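Local coordinates for probable zinc protease PqqL (Escherichia coli, PDB 6OFT), which is probably a periplasmic zinc-dependent endopeptidase of the M16 family, present here as the first half of the full-length protein, at residues K301-R309 / L320-D328; M114-A123 / Y190-F201. All coordinates share one frame; numbering follows the deposited sequence.

Contact 1 of 2, residues K301-R309 / L320-D328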
loop_
_atom_site.group_PDB
_atom_site.type_symbol
_atom_site.label_atom_id
_atom_site.label_comp_id
_atom_site.label_asym_id
_atom_site.label_seq_id
_atom_site.Cartn_x
_atom_site.Cartn_y
_atom_site.Cartn_z
ATOM N N LYS A 301 15.103 29.192 1.729
ATOM C CA LYS A 301 16.340 28.581 2.222
ATOM C C LYS A 301 16.299 28.387 3.748
ATOM O O LYS A 301 17.199 27.768 4.325
ATOM C CB LYS A 301 17.583 29.342 1.725
ATOM C CG LYS A 301 18.432 28.533 0.727
ATOM C CD LYS A 301 17.658 28.071 -0.534
ATOM C CE LYS A 301 18.344 26.932 -1.253
ATOM N NZ LYS A 301 17.403 26.181 -2.126
ATOM N N THR A 302 15.183 28.842 4.372
ATOM C CA THR A 302 14.853 28.724 5.801
ATOM C C THR A 302 14.345 27.305 6.141
ATOM O O THR A 302 14.186 26.982 7.320
ATOM C CB THR A 302 13.800 29.785 6.202
ATOM O OG1 THR A 302 12.677 29.709 5.321
ATOM C CG2 THR A 302 14.362 31.202 6.226
ATOM N N ILE A 303 14.071 26.476 5.100
ATOM C CA ILE A 303 13.576 25.091 5.179
ATOM C C ILE A 303 14.435 24.161 4.297
ATOM O O ILE A 303 15.072 24.640 3.353
ATOM C CB ILE A 303 12.055 24.983 4.831
ATOM C CG1 ILE A 303 11.760 25.416 3.379
ATOM C CG2 ILE A 303 11.190 25.744 5.841
ATOM C CD1 ILE A 303 10.543 24.777 2.745
ATOM N N SER A 304 14.440 22.840 4.585
ATOM C CA SER A 304 15.235 21.885 3.810
ATOM C C SER A 304 14.479 21.294 2.612
ATOM O O SER A 304 15.053 21.142 1.532
ATOM C CB SER A 304 15.816 20.792 4.704
ATOM O OG SER A 304 14.853 19.843 5.132
ATOM N N GLY A 305 13.204 20.990 2.812
ATOM C CA GLY A 305 12.344 20.432 1.780
ATOM C C GLY A 305 10.928 20.236 2.270
ATOM O O GLY A 305 10.481 20.918 3.195
ATOM N N GLY A 306 10.233 19.299 1.645
ATOM C CA GLY A 306 8.863 18.967 2.002
ATOM C C GLY A 306 8.125 18.250 0.897
ATOM O O GLY A 306 8.614 18.184 -0.235
ATOM N N THR A 307 6.941 17.691 1.234
ATOM C CA THR A 307 6.102 16.933 0.296
ATOM C C THR A 307 4.617 16.920 0.678
ATOM O O THR A 307 4.247 17.212 1.811
ATOM C CB THR A 307 6.658 15.491 0.113
ATOM O OG1 THR A 307 6.054 14.891 -1.032
ATOM C CG2 THR A 307 6.435 14.596 1.341
ATOM N N ALA A 308 3.786 16.563 -0.281
ATOM C CA ALA A 308 2.364 16.317 -0.133
ATOM C C ALA A 308 2.205 14.894 -0.657
ATOM O O ALA A 308 2.875 14.509 -1.628
ATOM C CB ALA A 308 1.547 17.286 -0.964
ATOM N N ARG A 309 1.385 14.097 0.018
ATOM C CA ARG A 309 1.187 12.705 -0.357
ATOM C C ARG A 309 -0.145 12.192 0.124
ATOM O O ARG A 309 -0.692 12.686 1.115
ATOM C CB ARG A 309 2.289 11.836 0.268
ATOM C CG ARG A 309 3.003 10.932 -0.722
ATOM C CD ARG A 309 3.772 9.817 -0.029
ATOM N NE ARG A 309 4.898 10.319 0.763
ATOM C CZ ARG A 309 5.318 9.771 1.900
ATOM N NH1 ARG A 309 4.707 8.700 2.395
ATOM N NH2 ARG A 309 6.343 10.295 2.558
ATOM N N LEU A 320 -4.476 12.425 3.255
ATOM C CA LEU A 320 -3.734 13.364 2.434
ATOM C C LEU A 320 -2.988 14.265 3.409
ATOM O O LEU A 320 -3.618 14.931 4.233
ATOM C CB LEU A 320 -4.687 14.191 1.563
ATOM C CG LEU A 320 -4.747 13.881 0.077
ATOM C CD1 LEU A 320 -5.478 12.588 -0.181
ATOM C CD2 LEU A 320 -5.484 14.977 -0.647
ATOM N N PHE A 321 -1.648 14.246 3.362
ATOM C CA PHE A 321 -0.856 15.109 4.236
ATOM C C PHE A 321 0.026 16.108 3.486
ATOM O O PHE A 321 0.453 15.847 2.359
ATOM C CB PHE A 321 -0.033 14.311 5.251
ATOM C CG PHE A 321 1.052 13.414 4.710
ATOM C CD1 PHE A 321 2.351 13.884 4.554
ATOM C CD2 PHE A 321 0.792 12.078 4.415
ATOM C CE1 PHE A 321 3.359 13.053 4.060
ATOM C CE2 PHE A 321 1.807 11.241 3.946
ATOM C CZ PHE A 321 3.088 11.729 3.793
ATOM N N PHE A 322 0.337 17.231 4.142
ATOM C CA PHE A 322 1.191 18.291 3.602
ATOM C C PHE A 322 2.296 18.516 4.611
ATOM O O PHE A 322 2.029 18.915 5.739
ATOM C CB PHE A 322 0.380 19.568 3.328
ATOM C CG PHE A 322 -0.791 19.339 2.400
ATOM C CD1 PHE A 322 -2.053 19.037 2.904
ATOM C CD2 PHE A 322 -0.632 19.415 1.022
ATOM C CE1 PHE A 322 -3.129 18.792 2.047
ATOM C CE2 PHE A 322 -1.710 19.176 0.160
ATOM C CZ PHE A 322 -2.953 18.869 0.677
ATOM N N ARG A 323 3.534 18.198 4.219
ATOM C CA ARG A 323 4.698 18.273 5.091
ATOM C C ARG A 323 5.772 19.242 4.621
ATOM O O ARG A 323 6.032 19.344 3.426
ATOM C CB ARG A 323 5.279 16.858 5.277
ATOM C CG ARG A 323 6.508 16.782 6.198
ATOM C CD ARG A 323 7.050 15.372 6.311
ATOM N NE ARG A 323 6.094 14.448 6.927
ATOM C CZ ARG A 323 5.859 14.373 8.233
ATOM N NH1 ARG A 323 6.499 15.176 9.077
ATOM N NH2 ARG A 323 4.980 13.498 8.707
ATOM N N VAL A 324 6.403 19.943 5.586
ATOM C CA VAL A 324 7.546 20.817 5.367
ATOM C C VAL A 324 8.643 20.354 6.340
ATOM O O VAL A 324 8.411 20.308 7.552
ATOM C CB VAL A 324 7.242 22.343 5.474
ATOM C CG1 VAL A 324 8.532 23.154 5.552
ATOM C CG2 VAL A 324 6.387 22.833 4.304
ATOM N N ASN A 325 9.822 19.994 5.800
ATOM C CA ASN A 325 10.972 19.559 6.585
ATOM C C ASN A 325 11.778 20.764 7.045
ATOM O O ASN A 325 12.083 21.660 6.251
ATOM C CB ASN A 325 11.825 18.565 5.806
ATOM C CG ASN A 325 11.039 17.372 5.292
ATOM O OD1 ASN A 325 11.086 17.042 4.102
ATOM N ND2 ASN A 325 10.278 16.715 6.166
ATOM N N ALA A 326 12.080 20.803 8.350
ATOM C CA ALA A 326 12.811 21.890 8.983
ATOM C C ALA A 326 14.313 21.862 8.744
ATOM O O ALA A 326 14.928 20.796 8.642
ATOM C CB ALA A 326 12.521 21.922 10.471
ATOM N N ARG A 327 14.888 23.065 8.654
ATOM C CA ARG A 327 16.318 23.307 8.532
ATOM C C ARG A 327 16.801 23.241 9.982
ATOM O O ARG A 327 16.462 24.124 10.778
ATOM C CB ARG A 327 16.555 24.699 7.920
ATOM C CG ARG A 327 18.005 25.142 7.903
ATOM C CD ARG A 327 18.116 26.563 7.389
ATOM N NE ARG A 327 19.504 26.951 7.135
ATOM C CZ ARG A 327 20.161 26.688 6.011
ATOM N NH1 ARG A 327 21.418 27.080 5.865
ATOM N NH2 ARG A 327 19.569 26.020 5.026
ATOM N N ASP A 328 17.502 22.136 10.334
ATOM C CA ASP A 328 18.015 21.833 11.675
ATOM C C ASP A 328 16.873 21.692 12.708
ATOM O O ASP A 328 16.085 20.740 12.628
ATOM C CB ASP A 328 19.082 22.861 12.135
ATOM C CG ASP A 328 20.259 23.028 11.193
ATOM O OD1 ASP A 328 20.926 22.009 10.889
ATOM O OD2 ASP A 328 20.531 24.185 10.778
HETATM O O HOH W 1 13.094 25.265 9.099
HETATM O O HOH W 2 13.856 17.251 3.161
#
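R309 and F321 pack against each other at one end of this antiparallel pair of strands. The two side chains run side by side and point the same way. R309 can be followed outward from its backbone. Its CB lies off-centre over the F321 ring, 4.0 Å from the ring centroid, in a CH-pi contact. The chain then bends at chi3 (-67°), which sets the guanidinium beside the CZ edge of the ring. NE, CZ, NH1 and NH2 all find F321 CZ as their neighbour. R309 CZ is the nearest, 3.5 Å from F321 CZ. The ring thus meets one face of the guanidinium with its edge, and the planes stand 79° apart. F321 CG sits between its backbone N and carbonyl carbon (chi1 65°), which brings the ring in toward R309. The F321 ring also stacks with Y260 of the next strand.

Backbone bonds join the strands in the same place. R309 N reaches F321 O at 3.1 Å, and F321 N reaches R309 O at 2.9 Å. T307 and R323 form a second such pair. Beyond it, N325 N donates to G305 O at 2.8 Å. R323 sends its tip away to a salt bridge with E433.

On the face that carries A308, F322 and V324, A308 CB touches F322 CD2 at 3.6 Å. Nearer the start of its strand, I303 CG2 meets V324 CG1 at 3.7 Å, the two side chains crossing at about a right angle. Helices 271-296 and 331-348 cover these apolar groups. At the far end a water bridges T302 O and R327 N. The arrangement is a beta hairpin within the M16 inactive domain, away from the predicted zinc site; its strand 303-314 is an outermost strand of the five-stranded sheet in this chain.

Contact 2 of 2, residues M114-A123 / Y190-F201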
loop_
_atom_site.group_PDB
_atom_site.type_symbol
_atom_site.label_atom_id
_atom_site.label_comp_id
_atom_site.label_asym_id
_atom_site.label_seq_id
_atom_site.Cartn_x
_atom_site.Cartn_y
_atom_site.Cartn_z
ATOM N N MET A 114 4.527 -25.579 -8.410
ATOM C CA MET A 114 3.056 -25.625 -8.483
ATOM C C MET A 114 2.473 -26.664 -7.508
ATOM O O MET A 114 1.410 -26.431 -6.936
ATOM C CB MET A 114 2.607 -25.944 -9.914
ATOM C CG MET A 114 2.766 -24.787 -10.890
ATOM S SD MET A 114 2.034 -23.214 -10.361
ATOM C CE MET A 114 0.300 -23.635 -10.277
ATOM N N ALA A 115 3.173 -27.797 -7.327
ATOM C CA ALA A 115 2.774 -28.878 -6.416
ATOM C C ALA A 115 2.831 -28.386 -4.961
ATOM O O ALA A 115 1.923 -28.693 -4.186
ATOM C CB ALA A 115 3.662 -30.087 -6.610
ATOM N N ILE A 116 3.852 -27.551 -4.625
ATOM C CA ILE A 116 3.997 -26.912 -3.310
ATOM C C ILE A 116 2.838 -25.916 -3.095
ATOM O O ILE A 116 2.276 -25.883 -2.004
ATOM C CB ILE A 116 5.402 -26.265 -3.125
ATOM C CG1 ILE A 116 6.514 -27.350 -3.056
ATOM C CG2 ILE A 116 5.442 -25.364 -1.879
ATOM C CD1 ILE A 116 7.941 -26.854 -3.170
ATOM N N PHE A 117 2.473 -25.123 -4.127
ATOM C CA PHE A 117 1.358 -24.164 -4.025
ATOM C C PHE A 117 0.034 -24.882 -3.757
ATOM O O PHE A 117 -0.773 -24.402 -2.959
ATOM C CB PHE A 117 1.243 -23.267 -5.274
ATOM C CG PHE A 117 2.100 -22.015 -5.265
ATOM C CD1 PHE A 117 1.826 -20.971 -4.392
ATOM C CD2 PHE A 117 3.138 -21.855 -6.178
ATOM C CE1 PHE A 117 2.587 -19.796 -4.416
ATOM C CE2 PHE A 117 3.891 -20.677 -6.208
ATOM C CZ PHE A 117 3.614 -19.657 -5.325
ATOM N N SER A 118 -0.179 -26.039 -4.415
ATOM C CA SER A 118 -1.375 -26.861 -4.235
ATOM C C SER A 118 -1.553 -27.313 -2.758
ATOM O O SER A 118 -2.663 -27.264 -2.233
ATOM C CB SER A 118 -1.323 -28.068 -5.159
ATOM O OG SER A 118 -2.575 -28.721 -5.179
ATOM N N GLU A 119 -0.449 -27.678 -2.088
ATOM C CA GLU A 119 -0.437 -28.089 -0.688
ATOM C C GLU A 119 -0.513 -26.922 0.282
ATOM O O GLU A 119 -1.045 -27.089 1.371
ATOM C CB GLU A 119 0.760 -28.994 -0.381
ATOM C CG GLU A 119 0.729 -30.241 -1.247
ATOM C CD GLU A 119 0.953 -31.534 -0.501
ATOM O OE1 GLU A 119 1.539 -31.505 0.607
ATOM O OE2 GLU A 119 0.535 -32.585 -1.034
ATOM N N TRP A 120 -0.008 -25.732 -0.093
ATOM C CA TRP A 120 -0.164 -24.585 0.796
ATOM C C TRP A 120 -1.663 -24.225 0.844
ATOM O O TRP A 120 -2.152 -23.785 1.879
ATOM C CB TRP A 120 0.649 -23.388 0.280
ATOM C CG TRP A 120 2.121 -23.454 0.567
ATOM C CD1 TRP A 120 2.749 -24.226 1.506
ATOM C CD2 TRP A 120 3.145 -22.688 -0.076
ATOM N NE1 TRP A 120 4.102 -23.968 1.502
ATOM C CE2 TRP A 120 4.371 -23.012 0.553
ATOM C CE3 TRP A 120 3.145 -21.726 -1.110
ATOM C CZ2 TRP A 120 5.583 -22.422 0.177
ATOM C CZ3 TRP A 120 4.348 -21.139 -1.475
ATOM C CH2 TRP A 120 5.547 -21.480 -0.828
ATOM N N SER A 121 -2.382 -24.447 -0.286
ATOM C CA SER A 121 -3.808 -24.161 -0.434
ATOM C C SER A 121 -4.738 -24.910 0.535
ATOM O O SER A 121 -5.722 -24.311 0.971
ATOM C CB SER A 121 -4.257 -24.396 -1.871
ATOM O OG SER A 121 -3.617 -23.482 -2.746
ATOM N N ASN A 122 -4.458 -26.203 0.843
ATOM C CA ASN A 122 -5.322 -27.031 1.708
ATOM C C ASN A 122 -4.626 -28.197 2.461
ATOM O O ASN A 122 -5.325 -28.973 3.118
ATOM C CB ASN A 122 -6.502 -27.593 0.873
ATOM C CG ASN A 122 -6.137 -28.728 -0.064
ATOM O OD1 ASN A 122 -4.971 -28.943 -0.435
ATOM N ND2 ASN A 122 -7.135 -29.502 -0.452
ATOM N N ALA A 123 -3.290 -28.360 2.344
ATOM C CA ALA A 123 -2.639 -29.525 2.963
ATOM C C ALA A 123 -1.533 -29.202 3.989
ATOM O O ALA A 123 -0.741 -30.092 4.318
ATOM C CB ALA A 123 -2.121 -30.471 1.890
ATOM N N TYR A 190 -7.044 -21.302 9.263
ATOM C CA TYR A 190 -6.596 -21.804 7.966
ATOM C C TYR A 190 -7.731 -22.428 7.158
ATOM O O TYR A 190 -7.912 -22.060 5.999
ATOM C CB TYR A 190 -5.469 -22.816 8.180
ATOM C CG TYR A 190 -4.952 -23.503 6.936
ATOM C CD1 TYR A 190 -4.171 -22.817 6.010
ATOM C CD2 TYR A 190 -5.132 -24.873 6.749
ATOM C CE1 TYR A 190 -3.623 -23.465 4.907
ATOM C CE2 TYR A 190 -4.574 -25.534 5.658
ATOM C CZ TYR A 190 -3.814 -24.827 4.742
ATOM O OH TYR A 190 -3.262 -25.469 3.659
ATOM N N GLN A 191 -8.497 -23.362 7.754
ATOM C CA GLN A 191 -9.595 -24.022 7.040
ATOM C C GLN A 191 -10.800 -23.080 6.810
ATOM O O GLN A 191 -11.515 -23.246 5.826
ATOM C CB GLN A 191 -9.992 -25.346 7.711
ATOM C CG GLN A 191 -8.830 -26.347 7.744
ATOM C CD GLN A 191 -9.192 -27.756 8.148
ATOM O OE1 GLN A 191 -8.842 -28.720 7.462
ATOM N NE2 GLN A 191 -9.872 -27.922 9.276
ATOM N N ARG A 192 -10.956 -22.050 7.654
ATOM C CA ARG A 192 -12.010 -21.039 7.531
ATOM C C ARG A 192 -11.785 -20.131 6.313
ATOM O O ARG A 192 -12.738 -19.827 5.595
ATOM C CB ARG A 192 -12.069 -20.171 8.815
ATOM C CG ARG A 192 -13.162 -19.086 8.827
ATOM C CD ARG A 192 -13.836 -18.883 10.187
ATOM N NE ARG A 192 -12.879 -18.601 11.257
ATOM C CZ ARG A 192 -12.689 -19.378 12.317
ATOM N NH1 ARG A 192 -13.414 -20.476 12.481
ATOM N NH2 ARG A 192 -11.785 -19.055 13.226
ATOM N N TRP A 193 -10.529 -19.675 6.106
ATOM C CA TRP A 193 -10.199 -18.691 5.080
ATOM C C TRP A 193 -9.453 -19.225 3.862
ATOM O O TRP A 193 -9.533 -18.598 2.800
ATOM C CB TRP A 193 -9.413 -17.532 5.724
ATOM C CG TRP A 193 -10.169 -16.872 6.843
ATOM C CD1 TRP A 193 -9.937 -17.010 8.181
ATOM C CD2 TRP A 193 -11.346 -16.058 6.721
ATOM N NE1 TRP A 193 -10.867 -16.294 8.901
ATOM C CE2 TRP A 193 -11.737 -15.688 8.030
ATOM C CE3 TRP A 193 -12.094 -15.576 5.628
ATOM C CZ2 TRP A 193 -12.850 -14.869 8.278
ATOM C CZ3 TRP A 193 -13.175 -14.740 5.876
ATOM C CH2 TRP A 193 -13.542 -14.395 7.186
ATOM N N TYR A 194 -8.703 -20.338 4.003
ATOM C CA TYR A 194 -7.940 -20.924 2.884
ATOM C C TYR A 194 -8.771 -21.943 2.123
ATOM O O TYR A 194 -8.611 -23.162 2.289
ATOM C CB TYR A 194 -6.585 -21.521 3.332
ATOM C CG TYR A 194 -5.524 -20.508 3.704
ATOM C CD1 TYR A 194 -5.729 -19.605 4.746
ATOM C CD2 TYR A 194 -4.273 -20.526 3.092
ATOM C CE1 TYR A 194 -4.741 -18.690 5.115
ATOM C CE2 TYR A 194 -3.259 -19.652 3.488
ATOM C CZ TYR A 194 -3.498 -18.737 4.501
ATOM O OH TYR A 194 -2.517 -17.852 4.869
ATOM N N GLN A 195 -9.702 -21.426 1.324
ATOM C CA GLN A 195 -10.601 -22.190 0.453
ATOM C C GLN A 195 -10.541 -21.540 -0.933
ATOM O O GLN A 195 -10.237 -20.344 -0.977
ATOM C CB GLN A 195 -12.034 -22.283 1.031
ATOM C CG GLN A 195 -12.144 -23.088 2.366
ATOM C CD GLN A 195 -11.478 -24.462 2.396
ATOM O OE1 GLN A 195 -11.229 -25.090 1.374
ATOM N NE2 GLN A 195 -11.172 -24.978 3.583
ATOM N N PRO A 196 -10.717 -22.306 -2.055
ATOM C CA PRO A 196 -10.466 -21.745 -3.398
ATOM C C PRO A 196 -11.151 -20.444 -3.787
ATOM O O PRO A 196 -10.503 -19.648 -4.445
ATOM C CB PRO A 196 -10.884 -22.883 -4.342
ATOM C CG PRO A 196 -10.611 -24.092 -3.570
ATOM C CD PRO A 196 -10.989 -23.757 -2.147
ATOM N N ASN A 197 -12.406 -20.206 -3.381
ATOM C CA ASN A 197 -13.150 -18.994 -3.752
ATOM C C ASN A 197 -12.613 -17.699 -3.083
ATOM O O ASN A 197 -13.075 -16.605 -3.416
ATOM C CB ASN A 197 -14.653 -19.188 -3.492
ATOM C CG ASN A 197 -15.052 -19.154 -2.036
ATOM O OD1 ASN A 197 -14.295 -19.538 -1.140
ATOM N ND2 ASN A 197 -16.266 -18.696 -1.770
ATOM N N ASN A 198 -11.642 -17.831 -2.155
ATOM C CA ASN A 198 -11.003 -16.710 -1.484
ATOM C C ASN A 198 -9.540 -16.628 -1.965
ATOM O O ASN A 198 -8.721 -15.942 -1.347
ATOM C CB ASN A 198 -11.094 -16.896 0.055
ATOM C CG ASN A 198 -10.763 -15.662 0.856
ATOM O OD1 ASN A 198 -11.123 -14.539 0.490
ATOM N ND2 ASN A 198 -10.055 -15.839 1.957
ATOM N N MET A 199 -9.223 -17.300 -3.099
ATOM C CA MET A 199 -7.857 -17.334 -3.641
ATOM C C MET A 199 -7.736 -16.895 -5.085
ATOM O O MET A 199 -8.598 -17.198 -5.912
ATOM C CB MET A 199 -7.257 -18.743 -3.545
ATOM C CG MET A 199 -6.972 -19.201 -2.155
ATOM S SD MET A 199 -6.564 -20.945 -2.233
ATOM C CE MET A 199 -6.354 -21.273 -0.516
ATOM N N THR A 200 -6.623 -16.205 -5.377
ATOM C CA THR A 200 -6.233 -15.780 -6.711
ATOM C C THR A 200 -4.783 -16.199 -6.901
ATOM O O THR A 200 -3.934 -15.851 -6.076
ATOM C CB THR A 200 -6.424 -14.271 -6.915
ATOM O OG1 THR A 200 -7.800 -13.943 -6.688
ATOM C CG2 THR A 200 -6.009 -13.824 -8.308
ATOM N N PHE A 201 -4.518 -16.990 -7.953
ATOM C CA PHE A 201 -3.166 -17.402 -8.314
ATOM C C PHE A 201 -2.701 -16.447 -9.437
ATOM O O PHE A 201 -3.381 -16.328 -10.459
ATOM C CB PHE A 201 -3.116 -18.891 -8.764
ATOM C CG PHE A 201 -1.687 -19.373 -8.844
ATOM C CD1 PHE A 201 -0.963 -19.641 -7.691
ATOM C CD2 PHE A 201 -1.049 -19.512 -10.072
ATOM C CE1 PHE A 201 0.382 -20.019 -7.760
ATOM C CE2 PHE A 201 0.287 -19.912 -10.138
ATOM C CZ PHE A 201 0.993 -20.156 -8.978
HETATM O O HOH W 3 -7.579 -27.575 4.488
#
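This contact belongs to the M16 (insulinase-type) peptidase fold, beside the predicted zinc site. Helix 107-122 packs here on strand 199-205 of the mixed six-stranded sheet and on the end of helix 183-193. F117 and F201 make the centre of the helix-to-strand part. Their rings form a T-shaped (edge-to-face) pair, with centroids 4.9 Å apart and planes at 80°. The edge of F201 is the part that enters: its CE1 stands over the centre of the F117 ring, 3.6 Å from F117 CG. CG of F201 is anti to its backbone N (chi1 -168°), and this carries the ring across to the helix. M114 meets the same ring. Its chain bends at chi2 and chi3 and brings SD to 3.5 Å from F201 CZ, an oblique Met-aromatic contact. L215 and N219 of helix 209-220 also touch M114.

One turn further along, the extended chain of M199 reaches S121. M199 CE comes to 3.4 Å from S121 O. The hydroxyl of S121 turns back to its own helix and donates to F117 O at 3.0 Å. That carbonyl also takes S121 N, and the two donors come from opposite faces of its plane.

Y190 supplies the polar link. Its OH donates to W120 O at 2.7 Å, from above the carbonyl plane, while W120 O lies in the plane of the Y190 ring at its edge. Y194 places CB 3.8 Å from S121 O, and its own hydroxyl bonds to Y98. The Y194 side chain is about 5 Å from that of E57, the predicted proton acceptor. Two main-chain groups grip Y190 OH, W120 O and A124 N, and S121 OG is satisfied within its own helix. The buried hydroxyls therefore have partners amid apolar rings and methionines.

How the contacts relate
From the N terminus, the first contact segment reached lies on helix 107-122. Contact 2 closes a long, largely helical excursion of 66 residues when the chain returns at 190-201. It ties that helix to helix 183-193 and to strand 199-205 of the six-stranded sheet. The chain then moves to the five-stranded sheet. There contact 1 closes a tight hairpin: ten residues separate its segments, eight of them in the same two strands. The contacts follow in series, neither nested nor crossed. The centres of contact 1 and contact 2 are about 45 Å apart, on opposite sides of the centre of the chain. Contact 2 lies near the predicted active site, whereas contact 1 is remote from it.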